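Local coordinates for protein threonine synthase (Brucella melitensis bv. 1, PDB 4F4F) that probably catalyses the pyridoxal-phosphate-dependent conversion of O-phospho-L-homoserine and water to L-threonine and phosphate, the last step of threonine biosynthesis, at residues 309-313 / 390-394; 386-390 / 422-426; 282-286 / 394-398. One frame throughout, in Å; residues are numbered along the deposited sequence.

Helix 390-402 is common to all three contacts: interaction 1 uses its first turn, interaction 2 holds Pro390 and the residues leading into it, and interaction 3 begins at Ile394, which interaction 1 also uses. All three are largely buried, but their centres lie about 14, 21 and 16 Å from the centre of the chain, and helix 421-428 in interaction 2 also carries exposed residues such as Asp422. Chemistry follows place. Interaction 1, beside the cofactor, combines a backbone-to-imidazole hydrogen bond with ring contacts. Interactions 2 and 3 join mainly through apolar branches, on a neighbouring helix and on the central sheet respectively. Asn286 of 282-286 reaches Ser310 of 309-313.

Interaction 1. Residues 309-313 / 390-394; sequences TSPSM and PHSAI. With PLP (pyridoxal-5'-phosphate), chain C.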
ATOM      1  N   THR A 309     -14.755   0.761 -11.495  1.00 24.23           N
ATOM      2  CA  THR A 309     -14.702  -0.637 -11.106  1.00 23.54           C
ATOM      3  C   THR A 309     -13.391  -0.988 -10.404  1.00 22.71           C
ATOM      4  O   THR A 309     -13.192  -2.126 -10.013  1.00 22.64           O
ATOM      5  CB  THR A 309     -14.917  -1.572 -12.325  1.00 23.59           C
ATOM      6  OG1 THR A 309     -14.041  -1.186 -13.391  1.00 23.03           O
ATOM      7  CG2 THR A 309     -16.442  -1.519 -12.821  1.00 24.64           C
ATOM      8  N   SER A 310     -12.501  -0.010 -10.231  1.00 22.15           N
ATOM      9  CA  SER A 310     -11.271  -0.214  -9.473  1.00 21.31           C
ATOM     10  C   SER A 310     -11.251   0.754  -8.274  1.00 21.64           C
ATOM     11  O   SER A 310     -10.396   1.658  -8.226  1.00 20.79           O
ATOM     12  CB  SER A 310     -10.045  -0.023 -10.371  1.00 20.28           C
ATOM     13  OG  SER A 310     -10.150   1.101 -11.229  1.00 20.22           O
ATOM     14  N   PRO A 311     -12.181   0.562  -7.300  1.00 22.78           N
ATOM     15  CA  PRO A 311     -12.379   1.565  -6.241  1.00 23.50           C
ATOM     16  C   PRO A 311     -11.157   1.871  -5.378  1.00 23.65           C
ATOM     17  O   PRO A 311     -11.047   2.985  -4.864  1.00 23.46           O
ATOM     18  CB  PRO A 311     -13.494   0.958  -5.372  1.00 24.58           C
ATOM     19  CG  PRO A 311     -13.376  -0.502  -5.591  1.00 24.10           C
ATOM     20  CD  PRO A 311     -13.045  -0.606  -7.071  1.00 23.62           C
ATOM     21  N   SER A 312     -10.224   0.933  -5.227  1.00 23.62           N
ATOM     22  CA  SER A 312      -9.009   1.235  -4.431  1.00 24.39           C
ATOM     23  C   SER A 312      -8.069   2.256  -5.116  1.00 23.35           C
ATOM     24  O   SER A 312      -7.111   2.731  -4.520  1.00 22.97           O
ATOM     25  CB  SER A 312      -8.232  -0.038  -4.098  1.00 25.11           C
ATOM     26  OG  SER A 312      -9.057  -0.974  -3.399  1.00 26.08           O
ATOM     27  N   MET A 313      -8.351   2.582  -6.374  1.00 23.03           N
ATOM     28  CA  MET A 313      -7.601   3.583  -7.101  1.00 22.33           C
ATOM     29  C   MET A 313      -8.442   4.836  -7.382  1.00 22.69           C
ATOM     30  O   MET A 313      -8.031   5.718  -8.130  1.00 22.58           O
ATOM     31  CB  MET A 313      -7.051   2.961  -8.394  1.00 21.90           C
ATOM     32  CG  MET A 313      -5.990   1.903  -8.144  1.00 21.09           C
ATOM     33  SD  MET A 313      -5.779   0.787  -9.556  1.00 20.74           S
ATOM     34  CE  MET A 313      -5.502   1.942 -10.902  1.00 19.59           C
ATOM     35  N   PRO A 390     -10.136  -6.098 -11.649  1.00 15.85           N
ATOM     36  CA  PRO A 390     -10.088  -4.838 -12.424  1.00 15.98           C
ATOM     37  C   PRO A 390      -8.846  -3.963 -12.194  1.00 15.54           C
ATOM     38  O   PRO A 390      -8.296  -3.449 -13.151  1.00 15.34           O
ATOM     39  CB  PRO A 390     -11.358  -4.100 -12.000  1.00 16.61           C
ATOM     40  CG  PRO A 390     -11.949  -4.866 -10.873  1.00 16.84           C
ATOM     41  CD  PRO A 390     -11.355  -6.220 -10.833  1.00 16.49           C
ATOM     42  N   HIS A 391      -8.387  -3.839 -10.951  1.00 15.50           N
ATOM     43  CA  HIS A 391      -7.191  -3.061 -10.671  1.00 15.17           C
ATOM     44  C   HIS A 391      -6.008  -3.652 -11.444  1.00 14.65           C
ATOM     45  O   HIS A 391      -5.248  -2.935 -12.109  1.00 14.72           O
ATOM     46  CB  HIS A 391      -6.869  -3.036  -9.169  1.00 15.21           C
ATOM     47  CG  HIS A 391      -8.001  -2.580  -8.278  1.00 16.16           C
ATOM     48  ND1 HIS A 391      -8.999  -3.402  -7.874  1.00 16.60           N
ATOM     49  CD2 HIS A 391      -8.248  -1.350  -7.684  1.00 16.80           C
ATOM     50  CE1 HIS A 391      -9.827  -2.729  -7.066  1.00 17.34           C
ATOM     51  NE2 HIS A 391      -9.374  -1.465  -6.962  1.00 17.42           N
ATOM     52  N   SER A 392      -5.850  -4.965 -11.366  1.00 14.34           N
ATOM     53  CA  SER A 392      -4.756  -5.646 -12.047  1.00 14.12           C
ATOM     54  C   SER A 392      -4.869  -5.564 -13.562  1.00 14.32           C
ATOM     55  O   SER A 392      -3.870  -5.395 -14.258  1.00 13.94           O
ATOM     56  CB  SER A 392      -4.712  -7.106 -11.625  1.00 14.23           C
ATOM     57  OG  SER A 392      -4.673  -7.225 -10.205  1.00 14.23           O
ATOM     58  N   ALA A 393      -6.095  -5.620 -14.066  1.00 14.62           N
ATOM     59  CA  ALA A 393      -6.314  -5.472 -15.491  1.00 14.95           C
ATOM     60  C   ALA A 393      -5.925  -4.080 -15.979  1.00 15.00           C
ATOM     61  O   ALA A 393      -5.437  -3.938 -17.097  1.00 15.02           O
ATOM     62  CB  ALA A 393      -7.758  -5.804 -15.852  1.00 15.42           C
ATOM     63  N   ILE A 394      -6.170  -3.047 -15.164  1.00 15.00           N
ATOM     64  CA  ILE A 394      -5.658  -1.709 -15.461  1.00 14.95           C
ATOM     65  C   ILE A 394      -4.166  -1.753 -15.689  1.00 14.40           C
ATOM     66  O   ILE A 394      -3.672  -1.253 -16.695  1.00 14.38           O
ATOM     67  CB  ILE A 394      -6.067  -0.666 -14.388  1.00 15.04           C
ATOM     68  CG1 ILE A 394      -7.592  -0.465 -14.492  1.00 15.81           C
ATOM     69  CG2 ILE A 394      -5.330   0.670 -14.601  1.00 15.14           C
ATOM     70  CD1 ILE A 394      -8.254   0.442 -13.452  1.00 16.27           C
TER
HETATM   71  N1  PLP C 501      -4.865  -1.874  -6.282  1.00 27.62           N
HETATM   72  C2  PLP C 501      -5.483  -2.406  -5.160  1.00 28.25           C
HETATM   73  C2A PLP C 501      -6.252  -3.709  -5.158  1.00 25.07           C
HETATM   74  C3  PLP C 501      -5.375  -1.682  -3.860  1.00 28.17           C
HETATM   75  O3  PLP C 501      -5.981  -2.214  -2.739  1.00 27.53           O
HETATM   76  C4  PLP C 501      -4.612  -0.382  -3.864  1.00 28.03           C
HETATM   77  C4A PLP C 501      -4.417   0.440  -2.630  1.00 29.41           C
HETATM   78  C5  PLP C 501      -3.980   0.089  -5.122  1.00 29.49           C
HETATM   79  C6  PLP C 501      -4.144  -0.716  -6.275  1.00 28.80           C
HETATM   80  C5A PLP C 501      -3.153   1.391  -5.110  1.00 30.33           C
HETATM   81  O4P PLP C 501      -1.936   1.335  -4.256  1.00 32.53           O
HETATM   82  P   PLP C 501      -0.976   2.610  -3.857  1.00 30.14           P
HETATM   83  O1P PLP C 501      -0.644   3.289  -5.177  1.00 31.48           O
HETATM   84  O2P PLP C 501      -1.850   3.443  -2.942  1.00 29.36           O
HETATM   85  O3P PLP C 501       0.246   2.078  -3.139  1.00 31.51           O
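A backbone amide meets the imidazole edge of His391 almost in the plane of the ring: Ser312 N donates to NE2 over 3.1 Å, only 5° out of that plane, though the bond is bent (144° at the hydrogen). The ring itself is held between two layers. Over one face lies Ser310, whose CB makes a CH-pi contact 3.8 Å from the His391 centroid; over the opposite face lies the C2A methyl of pyridoxal phosphate. Met313 runs along another part of the edge, with SD 3.8 Å from His391 CD2. The bend at its chi3 (53°) then carries CE to Ile394, where it meets CG2 tip to tip at 3.9 Å. His391 CD2, Met313 CG and Ser312 CB all sit over the same face of the cofactor pyridine, and Ser312 CB comes within 3.3 Å of PLP C3. Around this core, His391 ND1 is hydrogen-bonded to Asp389 and Ser310 OG to Asn286 ND2, while Gly260, Asn261, Phe262, Asp264 and Thr414 bind the cofactor. With both ring nitrogens engaged and both faces in contact, the imidazole has little freedom to rotate or flip, so it forms a fairly fixed wall beside the pyridine ring.

Interaction 2. Residues 386-390 / 422-426; sequences YLLDP and DAVKA
Val424 meets 386-390 through both of its methyls. CG1 stands anti to the backbone N (chi1 174°), which aims it at Leu387, and the two side chains meet tip to tip with Leu387 CD1 3.6 Å from Val424 CG1. The other branch, CG2, lies over the turn into helix 390-402. It is 3.7 Å from Leu388 O, and it also lies 4.0 Å from Pro390 CD, whose ring crosses the valine at about a right angle. One residue earlier on the same helix, Ala423 extends the apolar patch, its CB lying 3.9 Å from Pro390 CG. The CA atoms of Asp389 and Val424, 6.2 Å apart, mark the closest backbone approach.

The next shell fixes the direction of the loop. Asp389 is the N-cap of helix 390-402; its CB is directed away from helix 421-428, and its carboxylate serves the helix start. OD2 caps the backbone N of Ser392 and is also hydrogen-bonded to Ser392 OG, while the other carboxylate oxygen holds the histidine of the pocket. Pro390, whose N carries no hydrogen, occupies the first helical position and presents its ring to helix 421-428. Further out, Leu388 is directed to Ala393 and Val396 of helix 390-402 and to Val380 of helix 370-384, and Tyr386 OH is hydrogen-bonded to Glu107.

The two sides of this loop therefore do different work. The polar side organises the helix start and orients a histidine of the cofactor pocket; the apolar side joins that start to helix 421-428. The cost is visible at Leu388 O, which is buried here against a methyl with no polar partner in the model, so the join must rest on dispersion and the exclusion of water.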
ATOM      1  N   TYR A 386      -6.278 -16.857 -18.006  1.00 17.58           N
ATOM      2  CA  TYR A 386      -5.914 -16.167 -16.799  1.00 17.09           C
ATOM      3  C   TYR A 386      -6.908 -15.061 -16.420  1.00 17.12           C
ATOM      4  O   TYR A 386      -7.233 -14.194 -17.218  1.00 17.56           O
ATOM      5  CB  TYR A 386      -4.473 -15.600 -16.905  1.00 16.67           C
ATOM      6  CG  TYR A 386      -3.975 -15.031 -15.622  1.00 16.25           C
ATOM      7  CD1 TYR A 386      -3.452 -15.850 -14.628  1.00 16.40           C
ATOM      8  CD2 TYR A 386      -4.059 -13.673 -15.355  1.00 16.43           C
ATOM      9  CE1 TYR A 386      -3.017 -15.342 -13.417  1.00 15.86           C
ATOM     10  CE2 TYR A 386      -3.660 -13.163 -14.118  1.00 16.01           C
ATOM     11  CZ  TYR A 386      -3.131 -14.006 -13.164  1.00 15.91           C
ATOM     12  OH  TYR A 386      -2.720 -13.499 -11.944  1.00 15.86           O
ATOM     13  N   LEU A 387      -7.383 -15.099 -15.172  1.00 16.87           N
ATOM     14  CA  LEU A 387      -8.444 -14.225 -14.725  1.00 16.89           C
ATOM     15  C   LEU A 387      -7.879 -13.076 -13.873  1.00 16.33           C
ATOM     16  O   LEU A 387      -7.327 -13.312 -12.807  1.00 16.26           O
ATOM     17  CB  LEU A 387      -9.443 -15.013 -13.893  1.00 17.32           C
ATOM     18  CG  LEU A 387     -10.695 -14.229 -13.519  1.00 17.70           C
ATOM     19  CD1 LEU A 387     -11.517 -13.803 -14.748  1.00 18.20           C
ATOM     20  CD2 LEU A 387     -11.515 -15.090 -12.563  1.00 18.19           C
ATOM     21  N   LEU A 388      -8.052 -11.841 -14.346  1.00 16.07           N
ATOM     22  CA  LEU A 388      -7.652 -10.633 -13.622  1.00 15.42           C
ATOM     23  C   LEU A 388      -8.829  -9.952 -12.903  1.00 15.60           C
ATOM     24  O   LEU A 388      -9.954  -9.883 -13.412  1.00 16.09           O
ATOM     25  CB  LEU A 388      -7.073  -9.603 -14.603  1.00 15.25           C
ATOM     26  CG  LEU A 388      -5.773  -9.950 -15.320  1.00 14.87           C
ATOM     27  CD1 LEU A 388      -5.756  -9.408 -16.746  1.00 15.03           C
ATOM     28  CD2 LEU A 388      -4.568  -9.469 -14.492  1.00 14.23           C
ATOM     29  N   ASP A 389      -8.520  -9.373 -11.749  1.00 15.20           N
ATOM     30  CA  ASP A 389      -9.397  -8.400 -11.125  1.00 15.46           C
ATOM     31  C   ASP A 389      -9.264  -7.070 -11.922  1.00 15.39           C
ATOM     32  O   ASP A 389      -8.355  -6.908 -12.766  1.00 14.98           O
ATOM     33  CB  ASP A 389      -9.072  -8.245  -9.616  1.00 15.14           C
ATOM     34  CG  ASP A 389      -8.413  -6.924  -9.288  1.00 14.79           C
ATOM     35  OD1 ASP A 389      -9.093  -6.049  -8.735  1.00 14.84           O
ATOM     36  OD2 ASP A 389      -7.219  -6.760  -9.602  1.00 14.34           O
ATOM     37  N   PRO A 390     -10.136  -6.098 -11.649  1.00 15.85           N
ATOM     38  CA  PRO A 390     -10.088  -4.838 -12.424  1.00 15.98           C
ATOM     39  C   PRO A 390      -8.846  -3.963 -12.194  1.00 15.54           C
ATOM     40  O   PRO A 390      -8.296  -3.449 -13.151  1.00 15.34           O
ATOM     41  CB  PRO A 390     -11.358  -4.100 -12.000  1.00 16.61           C
ATOM     42  CG  PRO A 390     -11.949  -4.866 -10.873  1.00 16.84           C
ATOM     43  CD  PRO A 390     -11.355  -6.220 -10.833  1.00 16.49           C
ATOM     44  N   ASP A 422     -18.235  -8.564  -8.935  1.00 25.69           N
ATOM     45  CA  ASP A 422     -19.245  -7.920  -9.812  1.00 26.79           C
ATOM     46  C   ASP A 422     -18.622  -7.442 -11.128  1.00 25.21           C
ATOM     47  O   ASP A 422     -19.160  -7.672 -12.235  1.00 24.83           O
ATOM     48  CB  ASP A 422     -19.912  -6.707  -9.139  1.00 28.13           C
ATOM     49  CG  ASP A 422     -20.884  -7.090  -8.029  1.00 30.27           C
ATOM     50  OD1 ASP A 422     -21.164  -8.283  -7.838  1.00 32.14           O
ATOM     51  OD2 ASP A 422     -21.377  -6.161  -7.349  1.00 32.19           O
ATOM     52  N   ALA A 423     -17.513  -6.736 -10.992  1.00 23.38           N
ATOM     53  CA  ALA A 423     -16.847  -6.166 -12.141  1.00 22.81           C
ATOM     54  C   ALA A 423     -16.275  -7.286 -13.009  1.00 22.33           C
ATOM     55  O   ALA A 423     -16.335  -7.211 -14.219  1.00 22.33           O
ATOM     56  CB  ALA A 423     -15.748  -5.235 -11.695  1.00 22.08           C
ATOM     57  N   VAL A 424     -15.744  -8.329 -12.387  1.00 21.59           N
ATOM     58  CA  VAL A 424     -15.125  -9.428 -13.147  1.00 21.26           C
ATOM     59  C   VAL A 424     -16.238 -10.141 -13.927  1.00 22.22           C
ATOM     60  O   VAL A 424     -16.088 -10.406 -15.115  1.00 22.23           O
ATOM     61  CB  VAL A 424     -14.361 -10.414 -12.243  1.00 20.30           C
ATOM     62  CG1 VAL A 424     -13.863 -11.620 -13.032  1.00 19.82           C
ATOM     63  CG2 VAL A 424     -13.202  -9.711 -11.546  1.00 19.31           C
ATOM     64  N   LYS A 425     -17.356 -10.409 -13.263  1.00 23.65           N
ATOM     65  CA  LYS A 425     -18.499 -11.092 -13.901  1.00 25.06           C
ATOM     66  C   LYS A 425     -19.037 -10.276 -15.077  1.00 25.14           C
ATOM     67  O   LYS A 425     -19.298 -10.827 -16.188  1.00 25.23           O
ATOM     68  CB  LYS A 425     -19.614 -11.344 -12.859  1.00 26.78           C
ATOM     69  CG  LYS A 425     -20.928 -11.912 -13.409  1.00 29.18           C
ATOM     70  CD  LYS A 425     -20.964 -13.436 -13.308  1.00 30.59           C
ATOM     71  CE  LYS A 425     -22.170 -14.061 -13.989  1.00 32.08           C
ATOM     72  NZ  LYS A 425     -23.273 -14.434 -13.048  1.00 34.28           N
ATOM     73  N   ALA A 426     -19.227  -8.977 -14.830  1.00 24.79           N
ATOM     74  CA  ALA A 426     -19.670  -8.040 -15.871  1.00 25.26           C
ATOM     75  C   ALA A 426     -18.706  -8.065 -17.065  1.00 24.55           C
ATOM     76  O   ALA A 426     -19.135  -8.041 -18.197  1.00 24.87           O
ATOM     77  CB  ALA A 426     -19.800  -6.618 -15.315  1.00 25.27           C
TER

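Interaction 3. Residues 282-286 / 394-398; sequences IIATN and IGVKV
Strand 282-285 and helix 394-398 pass at a closest axis distance of 7.7 Å, with 124° between their N-to-C directions, and Ala284 and Gly395 form the nearest CA pair at 5.5 Å. This is helix-on-sheet packing in the alpha/beta architecture of fold type II pyridoxal-phosphate enzymes: helix 390-402 belongs to the crossover joining parallel strands 363-367 and 409-413, and strand 278-285 is one of the strands lying between those two in the sheet. Small residues at the crossing account for the close approach. Ala284 CB enters the helix surface, 4.0 Å from Gly395 CA and 3.7 Å from Val398 CB, and it also meets Ile394 CG2, about a right angle round from Val398. Val398 divides its two branches along the strand. CG1, anti to the backbone N (chi1 171°), reaches back to Ile282 CG2 at 3.7 Å, the two side chains sliding past each other in opposite directions, while CG2 rests against Ala284.

At the other end, Ile394 takes over where the strand gives way to a loop. Its CG2 methyl packs close to the Thr285 carbonyl, and its CD1 lies 3.6 Å from Asn286 CB. The strand is held in the sheet by backbone hydrogen bonds from Ile282 and Ala284 to Val257 and from Ile283 to Ser364 and Gly366, while Asn286 OD1 is bound to Asn288 N just beyond the strand. Thr285 points away from the helix, and its OG1 donates a 2.8 Å hydrogen bond to Asn286 O, in the carbonyl plane and on a lone pair, with a C=O...donor angle of 136°.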
ATOM      1  N   ILE A 282       5.989   2.284 -14.554  1.00 12.88           N
ATOM      2  CA  ILE A 282       4.808   2.805 -15.265  1.00 13.03           C
ATOM      3  C   ILE A 282       3.662   2.880 -14.279  1.00 12.75           C
ATOM      4  O   ILE A 282       3.306   1.878 -13.619  1.00 12.57           O
ATOM      5  CB  ILE A 282       4.444   1.921 -16.484  1.00 13.18           C
ATOM      6  CG1 ILE A 282       5.650   1.789 -17.422  1.00 13.45           C
ATOM      7  CG2 ILE A 282       3.244   2.511 -17.219  1.00 13.68           C
ATOM      8  CD1 ILE A 282       5.403   0.970 -18.697  1.00 13.43           C
ATOM      9  N   ILE A 283       3.096   4.076 -14.164  1.00 12.74           N
ATOM     10  CA  ILE A 283       1.963   4.355 -13.312  1.00 12.63           C
ATOM     11  C   ILE A 283       0.720   4.017 -14.104  1.00 13.00           C
ATOM     12  O   ILE A 283       0.527   4.556 -15.207  1.00 13.35           O
ATOM     13  CB  ILE A 283       1.916   5.872 -12.928  1.00 12.64           C
ATOM     14  CG1 ILE A 283       3.233   6.342 -12.248  1.00 12.47           C
ATOM     15  CG2 ILE A 283       0.670   6.168 -12.103  1.00 12.73           C
ATOM     16  CD1 ILE A 283       3.538   7.840 -12.356  1.00 12.85           C
ATOM     17  N   ALA A 284      -0.145   3.168 -13.566  1.00 12.90           N
ATOM     18  CA  ALA A 284      -1.396   2.832 -14.245  1.00 13.58           C
ATOM     19  C   ALA A 284      -2.573   3.343 -13.398  1.00 14.07           C
ATOM     20  O   ALA A 284      -2.694   2.995 -12.216  1.00 13.98           O
ATOM     21  CB  ALA A 284      -1.508   1.320 -14.464  1.00 13.46           C
ATOM     22  N   THR A 285      -3.427   4.170 -14.006  1.00 14.77           N
ATOM     23  CA  THR A 285      -4.495   4.824 -13.285  1.00 15.55           C
ATOM     24  C   THR A 285      -5.832   4.398 -13.902  1.00 16.42           C
ATOM     25  O   THR A 285      -5.891   3.931 -15.047  1.00 16.55           O
ATOM     26  CB  THR A 285      -4.399   6.377 -13.364  1.00 15.60           C
ATOM     27  OG1 THR A 285      -4.973   6.841 -14.616  1.00 15.94           O
ATOM     28  CG2 THR A 285      -2.931   6.841 -13.200  1.00 15.15           C
ATOM     29  N   ASN A 286      -6.888   4.571 -13.124  1.00 17.41           N
ATOM     30  CA  ASN A 286      -8.239   4.538 -13.641  1.00 18.79           C
ATOM     31  C   ASN A 286      -8.658   5.933 -14.136  1.00 19.99           C
ATOM     32  O   ASN A 286      -7.791   6.799 -14.332  1.00 19.41           O
ATOM     33  CB  ASN A 286      -9.219   3.835 -12.658  1.00 19.17           C
ATOM     34  CG  ASN A 286      -9.524   4.620 -11.379  1.00 19.29           C
ATOM     35  OD1 ASN A 286      -9.513   5.853 -11.341  1.00 20.06           O
ATOM     36  ND2 ASN A 286      -9.862   3.877 -10.320  1.00 18.88           N
ATOM     37  N   ILE A 394      -6.170  -3.047 -15.164  1.00 15.00           N
ATOM     38  CA  ILE A 394      -5.658  -1.709 -15.461  1.00 14.95           C
ATOM     39  C   ILE A 394      -4.166  -1.753 -15.689  1.00 14.40           C
ATOM     40  O   ILE A 394      -3.672  -1.253 -16.695  1.00 14.38           O
ATOM     41  CB  ILE A 394      -6.067  -0.666 -14.388  1.00 15.04           C
ATOM     42  CG1 ILE A 394      -7.592  -0.465 -14.492  1.00 15.81           C
ATOM     43  CG2 ILE A 394      -5.330   0.670 -14.601  1.00 15.14           C
ATOM     44  CD1 ILE A 394      -8.254   0.442 -13.452  1.00 16.27           C
ATOM     45  N   GLY A 395      -3.438  -2.357 -14.764  1.00 13.87           N
ATOM     46  CA  GLY A 395      -2.022  -2.589 -14.959  1.00 13.52           C
ATOM     47  C   GLY A 395      -1.638  -3.227 -16.281  1.00 13.71           C
ATOM     48  O   GLY A 395      -0.692  -2.772 -16.941  1.00 13.91           O
ATOM     49  N   VAL A 396      -2.327  -4.291 -16.671  1.00 14.01           N
ATOM     50  CA  VAL A 396      -2.003  -4.987 -17.938  1.00 14.21           C
ATOM     51  C   VAL A 396      -2.297  -4.087 -19.138  1.00 14.85           C
ATOM     52  O   VAL A 396      -1.459  -3.908 -20.011  1.00 14.86           O
ATOM     53  CB  VAL A 396      -2.726  -6.345 -18.075  1.00 14.49           C
ATOM     54  CG1 VAL A 396      -2.464  -6.964 -19.438  1.00 14.83           C
ATOM     55  CG2 VAL A 396      -2.306  -7.312 -16.966  1.00 14.01           C
ATOM     56  N   LYS A 397      -3.465  -3.469 -19.167  1.00 15.38           N
ATOM     57  CA  LYS A 397      -3.798  -2.555 -20.259  1.00 16.20           C
ATOM     58  C   LYS A 397      -2.703  -1.473 -20.461  1.00 16.12           C
ATOM     59  O   LYS A 397      -2.207  -1.239 -21.589  1.00 16.27           O
ATOM     60  CB  LYS A 397      -5.157  -1.892 -19.989  1.00 16.67           C
ATOM     61  CG  LYS A 397      -5.672  -1.027 -21.121  1.00 17.67           C
ATOM     62  CD  LYS A 397      -5.208   0.411 -21.115  1.00 17.86           C
ATOM     63  CE  LYS A 397      -6.044   1.235 -22.097  1.00 19.02           C
ATOM     64  NZ  LYS A 397      -5.689   2.677 -22.074  1.00 19.44           N
ATOM     65  N   VAL A 398      -2.361  -0.792 -19.377  1.00 15.71           N
ATOM     66  CA  VAL A 398      -1.420   0.329 -19.455  1.00 15.72           C
ATOM     67  C   VAL A 398      -0.000  -0.172 -19.773  1.00 15.79           C
ATOM     68  O   VAL A 398       0.742   0.464 -20.535  1.00 15.90           O
ATOM     69  CB  VAL A 398      -1.449   1.159 -18.144  1.00 15.26           C
ATOM     70  CG1 VAL A 398      -0.325   2.204 -18.093  1.00 14.93           C
ATOM     71  CG2 VAL A 398      -2.812   1.810 -17.940  1.00 15.44           C
TER